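Side-chain contacts in hypothetical protein, conserved (PDB 2B4W), which is of unknown function, but belongs to a family in the beta-fructosidase clan and is probably a five-bladed beta-propeller: residues 33-38 with 192-197; 48-51 with 57-60; 83-88 with 112-117; 93-98 with 120-125. All coordinates share one frame; numbering follows the deposited sequence.

Interaction 1 (33-38 with 192-197); sequences CSVPFS and VNQAYL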
loop_
_atom_site.group_PDB
_atom_site.type_symbol
_atom_site.label_atom_id
_atom_site.label_comp_id
_atom_site.label_asym_id
_atom_site.label_seq_id
_atom_site.Cartn_x
_atom_site.Cartn_y
_atom_site.Cartn_z
ATOM N N CYS A 33 -0.392 3.769 6.080
ATOM C CA CYS A 33 -1.759 4.127 5.692
ATOM C C CYS A 33 -2.163 3.409 4.418
ATOM O O CYS A 33 -1.323 2.843 3.712
ATOM C CB CYS A 33 -1.816 5.635 5.502
ATOM S SG CYS A 33 -1.641 6.565 7.061
ATOM N N SER A 34 -3.459 3.465 4.103
ATOM C CA SER A 34 -3.870 3.114 2.751
ATOM C C SER A 34 -3.415 4.200 1.782
ATOM O O SER A 34 -2.960 5.278 2.193
ATOM C CB SER A 34 -5.379 2.974 2.610
ATOM O OG SER A 34 -6.042 4.156 2.951
ATOM N N VAL A 35 -3.582 3.963 0.484
ATOM C CA VAL A 35 -3.399 5.135 -0.404
ATOM C C VAL A 35 -4.508 6.108 -0.124
ATOM O O VAL A 35 -5.627 5.708 0.250
ATOM C CB VAL A 35 -3.401 4.700 -1.877
ATOM C CG1 VAL A 35 -4.757 4.127 -2.225
ATOM C CG2 VAL A 35 -3.082 5.879 -2.764
ATOM N N PRO A 36 -4.355 7.419 -0.230
ATOM C CA PRO A 36 -5.559 8.249 -0.115
ATOM C C PRO A 36 -6.613 7.933 -1.166
ATOM O O PRO A 36 -6.339 7.326 -2.198
ATOM C CB PRO A 36 -5.005 9.670 -0.344
ATOM C CG PRO A 36 -3.607 9.535 0.197
ATOM C CD PRO A 36 -3.144 8.229 -0.409
ATOM N N PHE A 37 -7.851 8.377 -0.915
ATOM C CA PHE A 37 -8.955 8.111 -1.842
ATOM C C PHE A 37 -9.930 9.271 -1.680
ATOM O O PHE A 37 -9.663 10.102 -0.807
ATOM C CB PHE A 37 -9.679 6.791 -1.592
ATOM C CG PHE A 37 -10.318 6.662 -0.212
ATOM C CD1 PHE A 37 -9.577 6.311 0.909
ATOM C CD2 PHE A 37 -11.665 6.893 -0.045
ATOM C CE1 PHE A 37 -10.188 6.196 2.151
ATOM C CE2 PHE A 37 -12.295 6.777 1.174
ATOM C CZ PHE A 37 -11.548 6.418 2.288
ATOM N N SER A 38 -10.996 9.330 -2.459
ATOM C CA SER A 38 -11.983 10.399 -2.243
ATOM C C SER A 38 -13.376 9.822 -2.063
ATOM O O SER A 38 -13.720 8.795 -2.652
ATOM C CB SER A 38 -11.944 11.384 -3.423
ATOM O OG SER A 38 -13.197 11.403 -4.073
ATOM N N VAL A 192 3.739 -5.943 -2.759
ATOM C CA VAL A 192 2.929 -4.975 -3.462
ATOM C C VAL A 192 2.048 -4.315 -2.404
ATOM O O VAL A 192 1.508 -4.984 -1.533
ATOM C CB VAL A 192 2.078 -5.591 -4.570
ATOM C CG1 VAL A 192 1.133 -4.541 -5.157
ATOM C CG2 VAL A 192 2.947 -6.184 -5.669
ATOM N N ASN A 193 1.939 -3.005 -2.460
ATOM C CA ASN A 193 1.130 -2.246 -1.516
ATOM C C ASN A 193 -0.060 -1.628 -2.243
ATOM O O ASN A 193 -1.150 -1.540 -1.703
ATOM C CB ASN A 193 1.973 -1.176 -0.833
ATOM C CG ASN A 193 2.907 -1.779 0.213
ATOM O OD1 ASN A 193 4.056 -2.078 -0.081
ATOM N ND2 ASN A 193 2.347 -1.947 1.407
ATOM N N GLN A 194 0.161 -1.183 -3.479
ATOM C CA GLN A 194 -0.920 -0.669 -4.310
ATOM C C GLN A 194 -0.588 -0.990 -5.771
ATOM O O GLN A 194 0.507 -0.633 -6.240
ATOM C CB GLN A 194 -1.143 0.823 -4.076
ATOM C CG GLN A 194 -2.423 1.403 -4.683
ATOM C CD GLN A 194 -3.630 0.947 -3.890
ATOM O OE1 GLN A 194 -3.527 0.721 -2.685
ATOM N NE2 GLN A 194 -4.773 0.787 -4.537
ATOM N N ALA A 195 -1.543 -1.657 -6.416
ATOM C CA ALA A 195 -1.542 -1.946 -7.843
ATOM C C ALA A 195 -2.485 -1.037 -8.632
ATOM O O ALA A 195 -3.584 -0.659 -8.242
ATOM C CB ALA A 195 -1.870 -3.405 -8.130
ATOM N N TYR A 196 -2.016 -0.666 -9.819
ATOM C CA TYR A 196 -2.660 0.245 -10.744
ATOM C C TYR A 196 -2.794 -0.380 -12.128
ATOM O O TYR A 196 -1.857 -1.057 -12.552
ATOM C CB TYR A 196 -1.851 1.542 -10.903
ATOM C CG TYR A 196 -1.722 2.283 -9.577
ATOM C CD1 TYR A 196 -0.775 1.939 -8.639
ATOM C CD2 TYR A 196 -2.605 3.324 -9.288
ATOM C CE1 TYR A 196 -0.662 2.612 -7.433
ATOM C CE2 TYR A 196 -2.507 3.995 -8.092
ATOM C CZ TYR A 196 -1.537 3.637 -7.173
ATOM O OH TYR A 196 -1.461 4.315 -5.971
ATOM N N LEU A 197 -3.919 -0.114 -12.782
ATOM C CA LEU A 197 -4.074 -0.497 -14.176
ATOM C C LEU A 197 -3.573 0.627 -15.078
ATOM O O LEU A 197 -3.968 1.782 -14.933
ATOM C CB LEU A 197 -5.525 -0.800 -14.542
ATOM C CG LEU A 197 -5.832 -1.006 -16.037
ATOM C CD1 LEU A 197 -5.154 -2.280 -16.513
ATOM C CD2 LEU A 197 -7.332 -1.060 -16.299
HETATM O O HOH W 1 -4.317 1.234 -0.246
#

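Interaction 2 (48-51 with 57-60); sequences RVEK and ASHV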
loop_
_atom_site.group_PDB
_atom_site.type_symbol
_atom_site.label_atom_id
_atom_site.label_comp_id
_atom_site.label_asym_id
_atom_site.label_seq_id
_atom_site.Cartn_x
_atom_site.Cartn_y
_atom_site.Cartn_z
ATOM N N ARG A 48 -3.128 3.152 10.175
ATOM C CA ARG A 48 -2.838 2.189 11.236
ATOM C C ARG A 48 -2.427 2.995 12.455
ATOM O O ARG A 48 -1.486 3.806 12.366
ATOM C CB ARG A 48 -1.790 1.196 10.790
ATOM C CG ARG A 48 -1.094 0.340 11.805
ATOM C CD ARG A 48 0.154 -0.360 11.240
ATOM N NE ARG A 48 0.633 -1.338 12.178
ATOM C CZ ARG A 48 1.392 -2.386 12.105
ATOM N NH1 ARG A 48 1.989 -2.819 11.018
ATOM N NH2 ARG A 48 1.592 -3.082 13.235
ATOM N N VAL A 49 -3.179 2.870 13.509
ATOM C CA VAL A 49 -3.078 3.578 14.762
ATOM C C VAL A 49 -2.618 2.650 15.896
ATOM O O VAL A 49 -3.235 1.670 16.286
ATOM C CB VAL A 49 -4.418 4.238 15.119
ATOM C CG1 VAL A 49 -4.237 5.215 16.269
ATOM C CG2 VAL A 49 -4.944 4.937 13.871
ATOM N N GLU A 50 -1.457 3.010 16.438
ATOM C CA GLU A 50 -0.800 2.212 17.458
ATOM C C GLU A 50 0.138 3.105 18.262
ATOM O O GLU A 50 0.768 4.030 17.748
ATOM C CB GLU A 50 -0.122 1.043 16.777
ATOM C CG GLU A 50 0.730 0.127 17.653
ATOM C CD GLU A 50 1.368 -0.954 16.797
ATOM O OE1 GLU A 50 2.406 -0.694 16.175
ATOM O OE2 GLU A 50 0.830 -2.072 16.724
ATOM N N LYS A 51 0.178 2.792 19.546
ATOM C CA LYS A 51 1.095 3.309 20.547
ATOM C C LYS A 51 2.529 3.009 20.164
ATOM O O LYS A 51 2.894 1.903 19.759
ATOM C CB LYS A 51 0.754 2.686 21.910
ATOM C CG LYS A 51 -0.051 3.624 22.795
ATOM C CD LYS A 51 -0.106 3.230 24.255
ATOM C CE LYS A 51 1.187 2.902 24.954
ATOM N NZ LYS A 51 1.527 3.675 26.179
ATOM N N ALA A 57 -0.500 -4.089 18.510
ATOM C CA ALA A 57 -1.562 -3.420 19.234
ATOM C C ALA A 57 -2.177 -2.231 18.476
ATOM O O ALA A 57 -2.328 -1.154 19.056
ATOM C CB ALA A 57 -1.048 -2.882 20.564
ATOM N N SER A 58 -2.499 -2.460 17.213
ATOM C CA SER A 58 -3.072 -1.524 16.267
ATOM C C SER A 58 -4.563 -1.741 16.092
ATOM O O SER A 58 -5.007 -2.857 16.312
ATOM C CB SER A 58 -2.376 -1.682 14.901
ATOM O OG SER A 58 -1.010 -1.764 15.247
ATOM N N HIS A 59 -5.197 -0.646 15.713
ATOM C CA HIS A 59 -6.533 -0.641 15.153
ATOM C C HIS A 59 -6.474 0.260 13.910
ATOM O O HIS A 59 -5.442 0.891 13.680
ATOM C CB HIS A 59 -7.573 -0.163 16.155
ATOM C CG HIS A 59 -7.365 1.256 16.585
ATOM N ND1 HIS A 59 -6.342 1.656 17.402
ATOM C CD2 HIS A 59 -8.056 2.375 16.297
ATOM C CE1 HIS A 59 -6.409 2.954 17.610
ATOM N NE2 HIS A 59 -7.459 3.435 16.943
ATOM N N VAL A 60 -7.535 0.312 13.129
ATOM C CA VAL A 60 -7.534 1.179 11.962
ATOM C C VAL A 60 -8.594 2.262 12.116
ATOM O O VAL A 60 -9.731 2.008 12.514
ATOM C CB VAL A 60 -7.824 0.438 10.644
ATOM C CG1 VAL A 60 -8.252 1.455 9.583
ATOM C CG2 VAL A 60 -6.632 -0.392 10.203
HETATM O O HOH W 2 -4.707 0.098 18.589
HETATM O O HOH W 3 -1.744 0.526 20.677
#

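Interaction 3 (83-88 with 112-117); sequences DPYIAK and GYFYRG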
loop_
_atom_site.group_PDB
_atom_site.type_symbol
_atom_site.label_atom_id
_atom_site.label_comp_id
_atom_site.label_asym_id
_atom_site.label_seq_id
_atom_site.Cartn_x
_atom_site.Cartn_y
_atom_site.Cartn_z
ATOM N N ASP A 83 -2.085 -2.207 8.927
ATOM C CA ASP A 83 -1.737 -1.937 7.537
ATOM C C ASP A 83 -2.925 -1.969 6.581
ATOM O O ASP A 83 -3.022 -2.901 5.773
ATOM C CB ASP A 83 -0.730 -2.961 7.033
ATOM C CG ASP A 83 0.506 -3.006 7.912
ATOM O OD1 ASP A 83 0.659 -2.051 8.697
ATOM O OD2 ASP A 83 1.272 -3.981 7.799
ATOM N N PRO A 84 -3.800 -0.981 6.677
ATOM C CA PRO A 84 -4.990 -0.991 5.810
ATOM C C PRO A 84 -4.631 -0.711 4.345
ATOM O O PRO A 84 -3.574 -0.172 4.030
ATOM C CB PRO A 84 -5.846 0.115 6.390
ATOM C CG PRO A 84 -4.910 1.001 7.128
ATOM C CD PRO A 84 -3.724 0.202 7.553
ATOM N N TYR A 85 -5.493 -1.113 3.422
ATOM C CA TYR A 85 -5.258 -1.033 1.983
ATOM C C TYR A 85 -6.571 -1.113 1.207
ATOM O O TYR A 85 -7.522 -1.770 1.614
ATOM C CB TYR A 85 -4.318 -2.091 1.435
ATOM C CG TYR A 85 -4.631 -3.540 1.656
ATOM C CD1 TYR A 85 -4.251 -4.118 2.870
ATOM C CD2 TYR A 85 -5.275 -4.331 0.714
ATOM C CE1 TYR A 85 -4.520 -5.455 3.110
ATOM C CE2 TYR A 85 -5.544 -5.665 0.960
ATOM C CZ TYR A 85 -5.160 -6.218 2.164
ATOM O OH TYR A 85 -5.401 -7.538 2.465
ATOM N N ILE A 86 -6.587 -0.419 0.065
ATOM C CA ILE A 86 -7.841 -0.296 -0.663
ATOM C C ILE A 86 -7.647 -0.549 -2.157
ATOM O O ILE A 86 -6.560 -0.474 -2.712
ATOM C CB ILE A 86 -8.516 1.088 -0.541
ATOM C CG1 ILE A 86 -7.606 2.253 -0.967
ATOM C CG2 ILE A 86 -9.098 1.335 0.835
ATOM C CD1 ILE A 86 -8.361 3.578 -1.004
ATOM N N ALA A 87 -8.790 -0.842 -2.770
ATOM C CA ALA A 87 -8.873 -0.992 -4.216
ATOM C C ALA A 87 -10.303 -0.700 -4.641
ATOM O O ALA A 87 -11.209 -0.795 -3.816
ATOM C CB ALA A 87 -8.414 -2.350 -4.684
ATOM N N LYS A 88 -10.454 -0.319 -5.908
ATOM C CA LYS A 88 -11.776 -0.169 -6.508
ATOM C C LYS A 88 -11.991 -1.282 -7.528
ATOM O O LYS A 88 -11.239 -1.442 -8.482
ATOM C CB LYS A 88 -11.960 1.204 -7.136
ATOM C CG LYS A 88 -13.291 1.537 -7.768
ATOM C CD LYS A 88 -13.229 2.870 -8.539
ATOM C CE LYS A 88 -13.029 2.621 -10.014
ATOM N NZ LYS A 88 -12.769 3.873 -10.795
ATOM N N GLY A 112 -4.898 -11.840 5.939
ATOM C CA GLY A 112 -5.419 -10.718 5.158
ATOM C C GLY A 112 -6.948 -10.851 5.128
ATOM O O GLY A 112 -7.419 -11.830 4.546
ATOM N N TYR A 113 -7.668 -9.925 5.732
ATOM C CA TYR A 113 -9.112 -9.807 5.779
ATOM C C TYR A 113 -9.634 -8.802 4.742
ATOM O O TYR A 113 -9.050 -7.719 4.626
ATOM C CB TYR A 113 -9.607 -9.326 7.141
ATOM C CG TYR A 113 -9.927 -10.337 8.200
ATOM C CD1 TYR A 113 -9.372 -11.610 8.225
ATOM C CD2 TYR A 113 -10.820 -9.977 9.209
ATOM C CE1 TYR A 113 -9.704 -12.500 9.232
ATOM C CE2 TYR A 113 -11.153 -10.861 10.217
ATOM C CZ TYR A 113 -10.589 -12.121 10.216
ATOM O OH TYR A 113 -10.934 -12.984 11.232
ATOM N N PHE A 114 -10.708 -9.169 4.050
ATOM C CA PHE A 114 -11.283 -8.390 2.960
ATOM C C PHE A 114 -12.760 -8.101 3.236
ATOM O O PHE A 114 -13.497 -8.988 3.663
ATOM C CB PHE A 114 -11.170 -9.090 1.601
ATOM C CG PHE A 114 -9.769 -9.094 1.014
ATOM C CD1 PHE A 114 -8.849 -10.058 1.390
ATOM C CD2 PHE A 114 -9.417 -8.122 0.088
ATOM C CE1 PHE A 114 -7.580 -10.047 0.847
ATOM C CE2 PHE A 114 -8.152 -8.120 -0.465
ATOM C CZ PHE A 114 -7.240 -9.069 -0.072
ATOM N N TYR A 115 -13.135 -6.872 2.975
ATOM C CA TYR A 115 -14.414 -6.237 3.185
ATOM C C TYR A 115 -14.813 -5.536 1.886
ATOM O O TYR A 115 -13.937 -5.069 1.149
ATOM C CB TYR A 115 -14.421 -5.178 4.286
ATOM C CG TYR A 115 -13.863 -5.627 5.607
ATOM C CD1 TYR A 115 -12.506 -5.883 5.723
ATOM C CD2 TYR A 115 -14.678 -5.795 6.720
ATOM C CE1 TYR A 115 -11.963 -6.297 6.918
ATOM C CE2 TYR A 115 -14.145 -6.216 7.931
ATOM C CZ TYR A 115 -12.787 -6.460 8.012
ATOM O OH TYR A 115 -12.199 -6.874 9.187
ATOM N N ARG A 116 -16.109 -5.468 1.656
ATOM C CA ARG A 116 -16.578 -4.774 0.450
ATOM C C ARG A 116 -17.695 -3.812 0.824
ATOM O O ARG A 116 -18.369 -3.953 1.851
ATOM C CB ARG A 116 -17.041 -5.755 -0.620
ATOM C CG ARG A 116 -18.202 -6.641 -0.190
ATOM C CD ARG A 116 -18.350 -7.822 -1.153
ATOM N NE ARG A 116 -18.989 -7.378 -2.391
ATOM C CZ ARG A 116 -18.946 -7.996 -3.564
ATOM N NH1 ARG A 116 -18.287 -9.138 -3.713
ATOM N NH2 ARG A 116 -19.579 -7.456 -4.603
ATOM N N GLY A 117 -17.874 -2.802 -0.019
ATOM C CA GLY A 117 -18.950 -1.867 0.216
ATOM C C GLY A 117 -18.623 -0.444 -0.194
ATOM O O GLY A 117 -18.018 -0.179 -1.230
#

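Interaction 4 (93-98 with 120-125); sequences MIFGGT and DELTYF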
loop_
_atom_site.group_PDB
_atom_site.type_symbol
_atom_site.label_atom_id
_atom_site.label_comp_id
_atom_site.label_asym_id
_atom_site.label_seq_id
_atom_site.Cartn_x
_atom_site.Cartn_y
_atom_site.Cartn_z
HETATM N N MSE A 93 -15.569 -0.190 -3.181
HETATM C CA MSE A 93 -14.375 -0.354 -2.374
HETATM C C MSE A 93 -14.276 -1.824 -1.920
HETATM O O MSE A 93 -15.254 -2.389 -1.436
HETATM C CB MSE A 93 -14.371 0.594 -1.173
HETATM C CG MSE A 93 -13.099 0.504 -0.330
HETATM SE SE MSE A 93 -13.064 1.611 1.245
HETATM C CE MSE A 93 -12.239 3.056 0.256
ATOM N N ILE A 94 -13.103 -2.382 -2.090
ATOM C CA ILE A 94 -12.521 -3.583 -1.545
ATOM C C ILE A 94 -11.431 -3.096 -0.576
ATOM O O ILE A 94 -10.380 -2.628 -1.008
ATOM C CB ILE A 94 -11.972 -4.523 -2.590
ATOM C CG1 ILE A 94 -12.997 -5.040 -3.604
ATOM C CG2 ILE A 94 -11.281 -5.729 -1.939
ATOM C CD1 ILE A 94 -14.351 -5.321 -2.996
ATOM N N PHE A 95 -11.766 -3.187 0.697
ATOM C CA PHE A 95 -10.934 -2.746 1.809
ATOM C C PHE A 95 -10.375 -3.967 2.543
ATOM O O PHE A 95 -11.094 -4.942 2.744
ATOM C CB PHE A 95 -11.712 -1.876 2.759
ATOM C CG PHE A 95 -11.107 -1.641 4.137
ATOM C CD1 PHE A 95 -10.190 -0.624 4.349
ATOM C CD2 PHE A 95 -11.464 -2.410 5.232
ATOM C CE1 PHE A 95 -9.664 -0.382 5.615
ATOM C CE2 PHE A 95 -10.955 -2.178 6.496
ATOM C CZ PHE A 95 -10.060 -1.143 6.698
ATOM N N GLY A 96 -9.110 -3.875 2.919
ATOM C CA GLY A 96 -8.470 -4.962 3.624
ATOM C C GLY A 96 -7.476 -4.483 4.648
ATOM O O GLY A 96 -7.009 -3.349 4.774
ATOM N N GLY A 97 -7.096 -5.445 5.467
ATOM C CA GLY A 97 -6.150 -5.183 6.531
ATOM C C GLY A 97 -5.693 -6.531 7.090
ATOM O O GLY A 97 -6.326 -7.528 6.735
ATOM N N THR A 98 -4.644 -6.451 7.893
ATOM C CA THR A 98 -4.114 -7.625 8.575
ATOM C C THR A 98 -4.843 -7.851 9.895
ATOM O O THR A 98 -4.840 -6.934 10.725
ATOM C CB THR A 98 -2.619 -7.537 8.923
ATOM O OG1 THR A 98 -1.865 -7.317 7.733
ATOM C CG2 THR A 98 -2.173 -8.870 9.541
ATOM N N ASP A 120 -17.766 3.899 4.156
ATOM C CA ASP A 120 -18.709 4.110 5.212
ATOM C C ASP A 120 -19.422 2.841 5.696
ATOM O O ASP A 120 -19.867 2.772 6.840
ATOM C CB ASP A 120 -19.806 5.075 4.723
ATOM C CG ASP A 120 -19.813 6.439 5.318
ATOM O OD1 ASP A 120 -19.584 6.677 6.519
ATOM O OD2 ASP A 120 -20.203 7.387 4.568
ATOM N N GLU A 121 -19.544 1.861 4.800
ATOM C CA GLU A 121 -20.206 0.600 5.115
ATOM C C GLU A 121 -19.502 -0.589 4.464
ATOM O O GLU A 121 -19.792 -0.987 3.334
ATOM C CB GLU A 121 -21.672 0.615 4.684
ATOM C CG GLU A 121 -22.609 1.447 5.545
ATOM C CD GLU A 121 -23.929 1.758 4.860
ATOM O OE1 GLU A 121 -24.799 0.859 4.753
ATOM O OE2 GLU A 121 -24.099 2.919 4.410
ATOM N N LEU A 122 -18.568 -1.163 5.209
ATOM C CA LEU A 122 -17.735 -2.258 4.753
ATOM C C LEU A 122 -18.121 -3.582 5.374
ATOM O O LEU A 122 -18.258 -3.725 6.582
ATOM C CB LEU A 122 -16.262 -1.935 5.053
ATOM C CG LEU A 122 -15.771 -0.680 4.310
ATOM C CD1 LEU A 122 -14.440 -0.183 4.828
ATOM C CD2 LEU A 122 -15.715 -0.966 2.804
ATOM N N THR A 123 -18.325 -4.569 4.518
ATOM C CA THR A 123 -18.844 -5.841 5.007
ATOM C C THR A 123 -17.799 -6.924 4.754
ATOM O O THR A 123 -17.455 -7.107 3.596
ATOM C CB THR A 123 -20.161 -6.248 4.322
ATOM O OG1 THR A 123 -21.189 -5.283 4.582
ATOM C CG2 THR A 123 -20.667 -7.576 4.887
ATOM N N TYR A 124 -17.332 -7.577 5.814
ATOM C CA TYR A 124 -16.378 -8.662 5.644
ATOM C C TYR A 124 -16.863 -9.640 4.592
ATOM O O TYR A 124 -18.042 -10.008 4.559
ATOM C CB TYR A 124 -16.156 -9.372 7.002
ATOM C CG TYR A 124 -15.315 -10.620 6.835
ATOM C CD1 TYR A 124 -13.935 -10.511 6.757
ATOM C CD2 TYR A 124 -15.869 -11.893 6.759
ATOM C CE1 TYR A 124 -13.142 -11.634 6.607
ATOM C CE2 TYR A 124 -15.088 -13.019 6.597
ATOM C CZ TYR A 124 -13.719 -12.883 6.524
ATOM O OH TYR A 124 -12.945 -14.002 6.365
ATOM N N PHE A 125 -16.003 -10.131 3.696
ATOM C CA PHE A 125 -16.521 -11.207 2.845
ATOM C C PHE A 125 -15.499 -12.327 2.676
ATOM O O PHE A 125 -15.887 -13.447 2.317
ATOM C CB PHE A 125 -17.039 -10.704 1.489
ATOM C CG PHE A 125 -15.984 -10.265 0.490
ATOM C CD1 PHE A 125 -15.359 -9.039 0.645
ATOM C CD2 PHE A 125 -15.598 -11.032 -0.593
ATOM C CE1 PHE A 125 -14.389 -8.618 -0.244
ATOM C CE2 PHE A 125 -14.637 -10.626 -1.501
ATOM C CZ PHE A 125 -14.017 -9.403 -1.313
#

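Interaction 1 (33-38 with 192-197)
V35 reaches across from the loop that leads into strand 37-39 and sets its two methyls against the polar ends of Q194 and Y196. Its CB is already close to the amide, 4.1 Å from Q194 OE1. CG1 does most of the touching: with chi1 at 64° it lies between the backbone N and the carbonyl carbon, which turns it onto the Q194 carboxamide, 3.7 Å from OE1 and 3.8 Å from CD. CG2 meets Y196 OH at 3.9 Å as the tyrosine approaches from the opposite direction. No direct hydrogen bond joins the segments. A single water does so instead, accepting from V35 N at 2.9 Å and donating to Q194 OE1 at 2.6 Å. The contact is buried near the centre of the chain, where the loop faces strand 188-198, which belongs to a different sheet, consistent with packing between blades close to the axis of a propeller. N193 and Q194 form a classic beta bulge opposite I206, at the point where the strand turns a corner. The side chains of V35 and Q194 cross at about a right angle. The buried polar ends are satisfied beyond the valine: Q194 NE2 hydrogen-bonds to I86 O, and Y196 OH to I269 O.

Interaction 2 (48-51 with 57-60)
V49 and H59 form the antiparallel hydrogen-bonded pair at the loop end of the beta hairpin made by strands 42-50 and 59-67. Here the packing is close. V49 N donates to H59 O at 3.0 Å in a nearly straight bond (169°), and H59 N returns one to V49 O at 3.1 Å. The imidazole, swung by chi1 63° to a place between its own N and carbonyl carbon, lays one face against the valine: V49 CB is 3.8 Å from the ring centroid, a CH-pi contact offset toward the rim. On the other side of the sheet R48 extends past S58, whose OG lies 3.5 Å from R48 NE, at the edge of the guanidinium and near its plane; R48 NH1 goes on to a salt bridge with D83. Beyond E50 and S58 the backbones part and water takes over. A57 and H59 are both partly exposed, and at A57 the two segments are bridged by water. One water accepts from K51 N and donates to A57 O. A second donates to both V49 O and A57 O, and lies in the plane of the imidazole at its edge, 2.6 Å from H59 ND1.

Interaction 3 (83-88 with 112-117)
Y85 and F114 meet above one face of a sheet as an offset edge-to-face pair. Their centroids are 5.7 Å apart and their planes stand at 81°, with the edge of Y85 directed toward the face of F114. Y85 gives up the most surface. Its chi1 of 56° places CG between the backbone N and the carbonyl carbon, and from there the ring extends until its outer end meets the phenylalanine. CE2 packs on F114 CE2 at 3.9 Å, while the hydroxyl comes closer, with Y85 OH 3.5 Å from F114 CZ. F114 has CG anti to the carbonyl carbon and beside the backbone N, and it contributes the far end of its ring, CE1, CE2 and CZ. The third participant is G112, which offers only backbone: its CA lies 4.2 Å from Y85 OH, at the beginning of the same segment. The two strands are not neighbours. Strand 92-100 runs between them, and its G96, which has no side chain, pairs with Y85 through the backbone, consistent with the two rings meeting across it. Beyond the pair, R136 makes a cation-pi contact with Y85, and F114 also packs on I135 and F125. The axes of 84-88 and 112-116 approach to 9.4 Å and run the same general way, 44° apart, as expected of alternate strands in a strongly twisted antiparallel sheet. That sheet, four strands joined in chain order, matches a single blade of a beta-propeller.

Interaction 4 (93-98 with 120-125)
L122 sends its two methyls in different directions, one onto the ring of F95 and the other to the selenium of M93, a selenomethionine. CD1 forms the CH-pi contact: it is 4.1 Å from the F95 centroid, off-centre at 29° from the ring normal, and 3.7 Å from F95 CG at the inner end of the ring. F95 and L122 cross at about a right angle. With the leucine CG anti to its carbonyl carbon (chi1 -62°), CD1 is swung toward F95 and CD2 toward M93. CD2 reaches M93 SE at 4.0 Å. The selenomethionine is extended as far as its selenium and bends there, crossing the leucine obliquely. The other face of the sheet has a lighter contact, where I94 CD1 stands 4.3 Å from F125 CE1. All the touching atoms are carbon or selenium, and no hydrogen bond passes between the segments. Their axes approach to 8.1 Å at 65°, because they are strands two and four of the four-stranded sheet and strand 110-116 runs between them. From that middle strand Y115 touches L122, while F114 and R116 pack near I94 and F125, R116 as a cation-pi partner of F125. On the opposite face F95 meets the rings of Y46 and W79, and M93 and L122 also rest on Y46, which joins this face of the sheet to strand 42-50.

Overall arrangement
Interactions 3 and 4 belong to one four-stranded sheet, their centres 5 Å apart; each joins alternate strands, and backbone bonds such as R116 O to T123 N, 2.7 Å, probably tie them. Interaction 1 lies about 10 Å, centre to centre, from interaction 3 and is joined to it by a probable hydrogen bond from Q194 NE2 to I86 O (2.8 Å) and by V35 against I86. Interaction 2 is farther out, its centre 16 Å from that of interaction 3, yet the R48 NH1 to D83 OD1 salt bridge, 2.8 Å, connects them. With the A87 backbone hydrogen-bonded to I94, segment 83-88 touches all three other contacts. No active site is established for this protein.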